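Local coordinates for TatD-related deoxyribonuclease (Thermotoga maritima, PDB 1J6O), which probably acts as a metal-dependent DNA nuclease of the TatD family, hydrolysing ester bonds in DNA, at residues 14-19 / 257-262; 183-188 / 234-239; 204-209 / 244-249. All coordinates share one frame; numbering follows the deposited sequence.

Interaction 1: residues 14-19 / 257-262; sequences VDTHAH and ENARRI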
loop_
_atom_site.group_PDB
_atom_site.type_symbol
_atom_site.label_atom_id
_atom_site.label_comp_id
_atom_site.label_asym_id
_atom_site.label_seq_id
_atom_site.Cartn_x
_atom_site.Cartn_y
_atom_site.Cartn_z
ATOM N N VAL A 14 -1.339 5.943 -10.111
ATOM C CA VAL A 14 -2.258 5.518 -9.056
ATOM C C VAL A 14 -1.460 5.446 -7.763
ATOM O O VAL A 14 -0.352 4.894 -7.756
ATOM C CB VAL A 14 -2.838 4.110 -9.316
ATOM C CG1 VAL A 14 -3.633 3.638 -8.066
ATOM C CG2 VAL A 14 -3.749 4.147 -10.556
ATOM N N ASP A 15 -1.968 6.048 -6.691
ATOM C CA ASP A 15 -1.235 5.986 -5.408
ATOM C C ASP A 15 -1.912 4.844 -4.663
ATOM O O ASP A 15 -3.039 5.002 -4.182
ATOM C CB ASP A 15 -1.414 7.265 -4.587
ATOM C CG ASP A 15 -0.565 7.268 -3.317
ATOM O OD1 ASP A 15 -0.036 6.195 -2.920
ATOM O OD2 ASP A 15 -0.451 8.358 -2.718
ATOM N N THR A 16 -1.232 3.710 -4.532
ATOM C CA THR A 16 -1.831 2.556 -3.833
ATOM C C THR A 16 -1.696 2.541 -2.312
ATOM O O THR A 16 -2.087 1.559 -1.661
ATOM C CB THR A 16 -1.267 1.214 -4.377
ATOM O OG1 THR A 16 0.148 1.190 -4.167
ATOM C CG2 THR A 16 -1.551 1.055 -5.872
ATOM N N HIS A 17 -1.158 3.612 -1.729
ATOM C CA HIS A 17 -1.020 3.629 -0.285
ATOM C C HIS A 17 -0.983 5.055 0.221
ATOM O O HIS A 17 0.094 5.650 0.323
ATOM C CB HIS A 17 0.274 2.894 0.133
ATOM C CG HIS A 17 0.239 2.344 1.526
ATOM N ND1 HIS A 17 -0.052 1.023 1.793
ATOM C CD2 HIS A 17 0.458 2.930 2.727
ATOM C CE1 HIS A 17 -0.002 0.818 3.102
ATOM N NE2 HIS A 17 0.307 1.959 3.690
ATOM N N ALA A 18 -2.143 5.609 0.559
ATOM C CA ALA A 18 -2.184 6.978 1.058
ATOM C C ALA A 18 -2.887 7.051 2.439
ATOM O O ALA A 18 -3.618 6.140 2.792
ATOM C CB ALA A 18 -2.936 7.810 0.078
ATOM N N HIS A 19 -2.652 8.123 3.203
ATOM C CA HIS A 19 -3.289 8.303 4.523
ATOM C C HIS A 19 -3.730 9.769 4.505
ATOM O O HIS A 19 -3.285 10.593 5.357
ATOM C CB HIS A 19 -2.268 8.123 5.668
ATOM C CG HIS A 19 -1.541 6.812 5.634
ATOM N ND1 HIS A 19 -2.148 5.620 5.966
ATOM C CD2 HIS A 19 -0.243 6.515 5.366
ATOM C CE1 HIS A 19 -1.253 4.645 5.918
ATOM N NE2 HIS A 19 -0.088 5.162 5.562
ATOM N N GLU A 257 -2.241 -0.161 -14.610
ATOM C CA GLU A 257 -2.982 -1.370 -14.994
ATOM C C GLU A 257 -2.871 -2.361 -13.827
ATOM O O GLU A 257 -3.838 -3.019 -13.437
ATOM C CB GLU A 257 -2.394 -2.014 -16.256
ATOM C CG GLU A 257 -3.062 -3.339 -16.608
ATOM C CD GLU A 257 -2.628 -3.896 -17.971
ATOM O OE1 GLU A 257 -2.623 -3.134 -18.967
ATOM O OE2 GLU A 257 -2.299 -5.101 -18.038
ATOM N N ASN A 258 -1.671 -2.483 -13.281
ATOM C CA ASN A 258 -1.469 -3.395 -12.157
ATOM C C ASN A 258 -2.362 -3.020 -10.975
ATOM O O ASN A 258 -2.984 -3.880 -10.335
ATOM C CB ASN A 258 -0.009 -3.344 -11.689
ATOM C CG ASN A 258 0.927 -4.063 -12.625
ATOM O OD1 ASN A 258 0.487 -4.819 -13.499
ATOM N ND2 ASN A 258 2.230 -3.846 -12.443
ATOM N N ALA A 259 -2.400 -1.729 -10.663
ATOM C CA ALA A 259 -3.213 -1.257 -9.555
ATOM C C ALA A 259 -4.702 -1.426 -9.817
ATOM O O ALA A 259 -5.459 -1.811 -8.923
ATOM C CB ALA A 259 -2.871 0.210 -9.243
ATOM N N ARG A 260 -5.120 -1.183 -11.056
ATOM C CA ARG A 260 -6.532 -1.327 -11.416
ATOM C C ARG A 260 -6.960 -2.782 -11.255
ATOM O O ARG A 260 -8.028 -3.096 -10.711
ATOM C CB ARG A 260 -6.762 -0.957 -12.889
ATOM C CG ARG A 260 -6.779 0.525 -13.227
ATOM C CD ARG A 260 -6.869 0.673 -14.749
ATOM N NE ARG A 260 -6.781 2.057 -15.201
ATOM C CZ ARG A 260 -6.584 2.409 -16.471
ATOM N NH1 ARG A 260 -6.474 1.465 -17.407
ATOM N NH2 ARG A 260 -6.446 3.689 -16.801
ATOM N N ARG A 261 -6.128 -3.676 -11.756
ATOM C CA ARG A 261 -6.442 -5.087 -11.670
ATOM C C ARG A 261 -6.561 -5.594 -10.242
ATOM O O ARG A 261 -7.488 -6.321 -9.898
ATOM C CB ARG A 261 -5.381 -5.894 -12.414
ATOM C CG ARG A 261 -5.662 -7.379 -12.470
ATOM C CD ARG A 261 -4.493 -8.152 -13.084
ATOM N NE ARG A 261 -3.328 -8.168 -12.209
ATOM C CZ ARG A 261 -2.185 -7.547 -12.476
ATOM N NH1 ARG A 261 -2.046 -6.851 -13.607
ATOM N NH2 ARG A 261 -1.179 -7.619 -11.611
ATOM N N ILE A 262 -5.626 -5.188 -9.401
ATOM C CA ILE A 262 -5.642 -5.633 -8.009
ATOM C C ILE A 262 -6.775 -5.108 -7.150
ATOM O O ILE A 262 -7.485 -5.864 -6.490
ATOM C CB ILE A 262 -4.300 -5.251 -7.314
ATOM C CG1 ILE A 262 -3.163 -6.104 -7.897
ATOM C CG2 ILE A 262 -4.368 -5.517 -5.812
ATOM C CD1 ILE A 262 -1.778 -5.693 -7.423
#
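The first strand of the TatD-type TIM barrel leans on the last helix, 248-264, where Val14 and Thr16 close on the methyl of Ala259. The nearest CA atoms, those of Val14 and Ala259, are 6.9 Å apart, a spacing short enough for a single methyl to bridge. Ala259 CB lies 3.7 Å from Val14 CG1 and equally 3.7 Å from Thr16 CG2, so one methyl meets two branches that come from alternate residues of the chain. In Val14, CG1 stands anti to the backbone N (chi1 172°), the setting that brings this branch closest to the alanine methyl, with CB just behind it. Thr16 divides its branches by chemistry: the methyl takes the helix side, while OG1 is hydrogen-bonded to the carbonyl O of Leu211 on the neighbouring strand 209-211. A backbone hydrogen bond between Thr16 and Leu211 ties the two strands together at the same place. The backbone turns a corner at Thr16 and His17. Asp15 braces it as an Asx turn, its OD1 accepting from His17 N at 3.1 Å, the donor approaching from above the carboxylate plane, 43° out of it. His17, in the corner itself, and His19 just after it form an HxH pair predicted to bind a divalent metal together with Glu103 and Asp214. No hydrogen bond crosses between the two segments, so the strand and helix hold to each other here by close apolar contact alone, with the hydroxyl of the threonine satisfied by the barrel wall.

Interaction 2: residues 183-188 / 234-239; sequences LGIGGP and KYVVET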
loop_
_atom_site.group_PDB
_atom_site.type_symbol
_atom_site.label_atom_id
_atom_site.label_comp_id
_atom_site.label_asym_id
_atom_site.label_seq_id
_atom_site.Cartn_x
_atom_site.Cartn_y
_atom_site.Cartn_z
ATOM N N LEU A 183 4.813 -5.526 -5.587
ATOM C CA LEU A 183 5.616 -4.731 -4.660
ATOM C C LEU A 183 5.391 -3.229 -4.812
ATOM O O LEU A 183 5.432 -2.694 -5.922
ATOM C CB LEU A 183 7.106 -5.035 -4.889
ATOM C CG LEU A 183 7.435 -6.524 -4.982
ATOM C CD1 LEU A 183 8.917 -6.671 -5.241
ATOM C CD2 LEU A 183 7.048 -7.239 -3.687
ATOM N N GLY A 184 5.159 -2.566 -3.684
ATOM C CA GLY A 184 4.934 -1.132 -3.677
ATOM C C GLY A 184 6.235 -0.359 -3.598
ATOM O O GLY A 184 7.064 -0.562 -2.692
ATOM N N ILE A 185 6.416 0.527 -4.565
ATOM C CA ILE A 185 7.610 1.364 -4.674
ATOM C C ILE A 185 7.183 2.805 -4.478
ATOM O O ILE A 185 6.259 3.272 -5.147
ATOM C CB ILE A 185 8.230 1.234 -6.089
ATOM C CG1 ILE A 185 8.464 -0.253 -6.410
ATOM C CG2 ILE A 185 9.539 2.064 -6.188
ATOM C CD1 ILE A 185 9.335 -0.970 -5.419
ATOM N N GLY A 186 7.831 3.485 -3.540
ATOM C CA GLY A 186 7.496 4.862 -3.275
ATOM C C GLY A 186 8.669 5.820 -3.249
ATOM O O GLY A 186 9.690 5.606 -3.917
ATOM N N GLY A 187 8.499 6.872 -2.453
ATOM C CA GLY A 187 9.500 7.921 -2.291
ATOM C C GLY A 187 10.961 7.509 -2.179
ATOM O O GLY A 187 11.801 8.058 -2.910
ATOM N N PRO A 188 11.300 6.557 -1.301
ATOM C CA PRO A 188 12.679 6.081 -1.093
ATOM C C PRO A 188 13.446 5.633 -2.343
ATOM O O PRO A 188 14.675 5.624 -2.354
ATOM C CB PRO A 188 12.512 4.947 -0.088
ATOM C CG PRO A 188 11.254 5.426 0.738
ATOM C CD PRO A 188 10.354 5.896 -0.374
ATOM N N LYS A 234 5.039 11.731 -9.244
ATOM C CA LYS A 234 5.749 11.904 -10.519
ATOM C C LYS A 234 7.260 11.657 -10.446
ATOM O O LYS A 234 7.858 11.177 -11.405
ATOM C CB LYS A 234 5.497 13.305 -11.086
ATOM C CG LYS A 234 6.017 14.419 -10.219
ATOM C CD LYS A 234 5.356 15.757 -10.576
ATOM C CE LYS A 234 5.910 16.361 -11.840
ATOM N NZ LYS A 234 5.625 15.522 -13.030
ATOM N N TYR A 235 7.869 12.006 -9.322
ATOM C CA TYR A 235 9.297 11.831 -9.118
ATOM C C TYR A 235 9.645 10.378 -8.975
ATOM O O TYR A 235 10.751 9.969 -9.358
ATOM C CB TYR A 235 9.749 12.621 -7.876
ATOM C CG TYR A 235 9.484 14.102 -8.045
ATOM C CD1 TYR A 235 10.237 14.866 -8.930
ATOM C CD2 TYR A 235 8.416 14.713 -7.394
ATOM C CE1 TYR A 235 9.921 16.207 -9.176
ATOM C CE2 TYR A 235 8.094 16.037 -7.628
ATOM C CZ TYR A 235 8.843 16.778 -8.520
ATOM O OH TYR A 235 8.472 18.080 -8.761
ATOM N N VAL A 236 8.706 9.599 -8.431
ATOM C CA VAL A 236 8.929 8.165 -8.246
ATOM C C VAL A 236 8.919 7.516 -9.627
ATOM O O VAL A 236 9.745 6.647 -9.922
ATOM C CB VAL A 236 7.819 7.533 -7.339
ATOM C CG1 VAL A 236 7.954 5.995 -7.292
ATOM C CG2 VAL A 236 7.962 8.114 -5.916
ATOM N N VAL A 237 7.960 7.922 -10.452
ATOM C CA VAL A 237 7.852 7.383 -11.791
ATOM C C VAL A 237 9.121 7.767 -12.592
ATOM O O VAL A 237 9.695 6.947 -13.323
ATOM C CB VAL A 237 6.612 7.962 -12.501
ATOM C CG1 VAL A 237 6.705 7.712 -14.014
ATOM C CG2 VAL A 237 5.332 7.325 -11.929
ATOM N N GLU A 238 9.542 9.022 -12.452
ATOM C CA GLU A 238 10.726 9.503 -13.155
ATOM C C GLU A 238 11.912 8.606 -12.856
ATOM O O GLU A 238 12.573 8.108 -13.773
ATOM C CB GLU A 238 11.031 10.935 -12.736
ATOM C CG GLU A 238 12.335 11.482 -13.253
ATOM C CD GLU A 238 12.451 12.968 -12.970
ATOM O OE1 GLU A 238 12.131 13.375 -11.827
ATOM O OE2 GLU A 238 12.857 13.719 -13.887
ATOM N N THR A 239 12.176 8.370 -11.580
ATOM C CA THR A 239 13.297 7.516 -11.214
ATOM C C THR A 239 13.137 6.108 -11.775
ATOM O O THR A 239 14.088 5.548 -12.346
ATOM C CB THR A 239 13.477 7.463 -9.670
ATOM O OG1 THR A 239 13.862 8.764 -9.199
ATOM C CG2 THR A 239 14.541 6.447 -9.260
#
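Ile185, at the end of barrel strand 181-185, opens the contact with Val236 of helix 233-244, at the C-terminal ends of the TIM-barrel strands, where the predicted metal ligands gather. Its carbonyl O is 3.9 Å from Val236 CG1. Its side chain adds a looser touch, with CG2 standing 4.4 Å from that same CG1. The CB of Ile185 faces the helix, but the longer branch leads away from it, and the side chain also packs on Ile209 of the next strand. At Gly186 the strand has given way to loop, and the helix is met by bare backbone: Val236 CG2 sits 3.6 Å from Gly186 C, almost straight above the peptide plane, so the methyl lies over the flat face of the amide. Val236 CG1 approaches the carbonyl from the same face, 3.8 Å from Gly186 O. Gly187 begins a 3-10 turn and makes the nearest CA pairing, 6.0 Å from the CA of Val236. With its CG1 anti to the backbone N (chi1 173°), the valine spreads its two methyls along the backbone from Ile185 to Gly187, and it also touches Leu211. An alanine here would lack both methyls, and the peptide between Gly186 and Gly187 would probably lose the apolar cover over one face, leaving a gap there. At the far end of the contact, Val236 CG2 reaches Gly187 N at 3.7 Å.

Interaction 3: residues 204-209 / 244-249; sequences VGLEYI and LGVPEA
Leu206 sends its side chain toward Leu244 and Val246. Its CB points at the second segment but is still 4.9 Å from Leu244 CD1, so contact starts one atom further out. CG, anti to the carbonyl carbon (chi1 -66°), comes to 3.7 Å from Leu244 CD1. At the fork, CD2 meets that same methyl: Leu206 CD2 and Leu244 CD1 are also 3.7 Å apart, and the two leucine side chains cross obliquely. The other branch, CD1, continues the extended line of the chain and ends 4.4 Å from Val246 CG2, a slack contact at the margin. These residues occupy the outer layer of the TIM barrel, where the loop joining helix 195-204 to strand 209-211 passes the turn between helices 233-244 and 248-264. Helix 233-244 ends there in a Schellman motif, with Gly245, at positive phi, as its C-prime residue; Val246 N pairs with Ser241 O and Gly245 N with Gln242 O. Leu206 also touches Ile240 of helix 233-244, and Val251 and Ala254 of helix 248-264, so both helices border it. Beside it, Gly205, likewise at positive phi (84°) just after its helix, brings its CA to 4.5 Å from Leu244 CD2.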
loop_
_atom_site.group_PDB
_atom_site.type_symbol
_atom_site.label_atom_id
_atom_site.label_comp_id
_atom_site.label_asym_id
_atom_site.label_seq_id
_atom_site.Cartn_x
_atom_site.Cartn_y
_atom_site.Cartn_z
ATOM N N VAL A 204 13.338 -6.684 -11.031
ATOM C CA VAL A 204 11.946 -7.108 -11.045
ATOM C C VAL A 204 11.129 -6.661 -12.253
ATOM O O VAL A 204 10.321 -7.425 -12.780
ATOM C CB VAL A 204 11.245 -6.647 -9.750
ATOM C CG1 VAL A 204 9.773 -6.980 -9.805
ATOM C CG2 VAL A 204 11.904 -7.339 -8.545
ATOM N N GLY A 205 11.310 -5.419 -12.679
ATOM C CA GLY A 205 10.556 -4.968 -13.825
ATOM C C GLY A 205 9.159 -4.468 -13.513
ATOM O O GLY A 205 8.649 -4.634 -12.403
ATOM N N LEU A 206 8.523 -3.896 -14.528
ATOM C CA LEU A 206 7.188 -3.349 -14.395
ATOM C C LEU A 206 6.004 -4.272 -14.171
ATOM O O LEU A 206 4.965 -3.826 -13.707
ATOM C CB LEU A 206 6.884 -2.450 -15.596
ATOM C CG LEU A 206 7.726 -1.168 -15.729
ATOM C CD1 LEU A 206 7.264 -0.415 -16.969
ATOM C CD2 LEU A 206 7.549 -0.259 -14.511
ATOM N N GLU A 207 6.134 -5.555 -14.484
ATOM C CA GLU A 207 5.016 -6.458 -14.295
ATOM C C GLU A 207 4.679 -6.711 -12.823
ATOM O O GLU A 207 3.568 -7.131 -12.495
ATOM C CB GLU A 207 5.332 -7.802 -14.964
ATOM C CG GLU A 207 4.154 -8.733 -15.083
ATOM C CD GLU A 207 4.533 -10.098 -15.650
ATOM O OE1 GLU A 207 5.402 -10.155 -16.551
ATOM O OE2 GLU A 207 3.946 -11.108 -15.197
ATOM N N TYR A 208 5.608 -6.404 -11.931
ATOM C CA TYR A 208 5.352 -6.656 -10.515
ATOM C C TYR A 208 5.368 -5.488 -9.552
ATOM O O TYR A 208 5.507 -5.688 -8.357
ATOM C CB TYR A 208 6.356 -7.700 -10.032
ATOM C CG TYR A 208 6.292 -8.953 -10.864
ATOM C CD1 TYR A 208 5.124 -9.709 -10.903
ATOM C CD2 TYR A 208 7.364 -9.342 -11.665
ATOM C CE1 TYR A 208 5.006 -10.825 -11.734
ATOM C CE2 TYR A 208 7.257 -10.471 -12.508
ATOM C CZ TYR A 208 6.071 -11.194 -12.530
ATOM O OH TYR A 208 5.912 -12.289 -13.346
ATOM N N ILE A 209 5.196 -4.279 -10.044
ATOM C CA ILE A 209 5.220 -3.157 -9.120
ATOM C C ILE A 209 4.067 -2.166 -9.255
ATOM O O ILE A 209 3.470 -2.035 -10.317
ATOM C CB ILE A 209 6.509 -2.339 -9.298
ATOM C CG1 ILE A 209 6.583 -1.816 -10.721
ATOM C CG2 ILE A 209 7.760 -3.211 -9.040
ATOM C CD1 ILE A 209 7.707 -0.832 -10.960
ATOM N N LEU A 244 15.015 1.858 -15.368
ATOM C CA LEU A 244 14.645 0.794 -16.296
ATOM C C LEU A 244 14.912 1.147 -17.742
ATOM O O LEU A 244 14.754 0.301 -18.618
ATOM C CB LEU A 244 13.164 0.457 -16.162
ATOM C CG LEU A 244 12.741 -0.208 -14.850
ATOM C CD1 LEU A 244 11.231 -0.294 -14.821
ATOM C CD2 LEU A 244 13.359 -1.582 -14.741
ATOM N N GLY A 245 15.298 2.393 -17.979
ATOM C CA GLY A 245 15.567 2.830 -19.333
ATOM C C GLY A 245 14.332 2.781 -20.222
ATOM O O GLY A 245 14.429 2.389 -21.396
ATOM N N VAL A 246 13.167 3.167 -19.691
ATOM C CA VAL A 246 11.935 3.152 -20.484
ATOM C C VAL A 246 11.167 4.477 -20.357
ATOM O O VAL A 246 11.412 5.265 -19.444
ATOM C CB VAL A 246 10.990 1.966 -20.081
ATOM C CG1 VAL A 246 11.750 0.645 -20.159
ATOM C CG2 VAL A 246 10.425 2.170 -18.670
ATOM N N PRO A 247 10.250 4.756 -21.293
ATOM C CA PRO A 247 9.497 6.013 -21.195
ATOM C C PRO A 247 8.641 6.072 -19.908
ATOM O O PRO A 247 8.225 5.028 -19.380
ATOM C CB PRO A 247 8.619 5.993 -22.449
ATOM C CG PRO A 247 9.362 5.102 -23.404
ATOM C CD PRO A 247 9.926 4.019 -22.523
ATOM N N GLU A 248 8.377 7.278 -19.402
ATOM C CA GLU A 248 7.565 7.412 -18.190
ATOM C C GLU A 248 6.167 6.897 -18.504
ATOM O O GLU A 248 5.452 6.405 -17.629
ATOM C CB GLU A 248 7.504 8.878 -17.726
ATOM C CG GLU A 248 8.823 9.400 -17.203
ATOM C CD GLU A 248 8.727 10.821 -16.685
ATOM O OE1 GLU A 248 7.804 11.548 -17.119
ATOM O OE2 GLU A 248 9.578 11.217 -15.861
ATOM N N ALA A 249 5.781 6.998 -19.770
ATOM C CA ALA A 249 4.475 6.526 -20.170
ATOM C C ALA A 249 4.391 5.025 -19.929
ATOM O O ALA A 249 3.320 4.508 -19.606
ATOM C CB ALA A 249 4.231 6.821 -21.645
#

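All three contacts involve the last two helices or the turn between them, packed on the TIM barrel; interactions 1 and 2 reach its sheet, and interaction 3 the loop leading into strand 209-211. In sequence, interaction 1 encloses the other two, which alternate, their centres about 11 Å apart; its own centre lies about 13 Å from interaction 2 and about 15 Å from interaction 3. Asn258 ND2 of interaction 1 probably hydrogen-bonds to Ile209 O of interaction 3, and weakly to Leu206 O, while Leu183 N of interaction 2 probably bonds to Tyr208 O. Interaction 1 holds predicted metal ligands His17 and His19, and interaction 2 lies near Asp214.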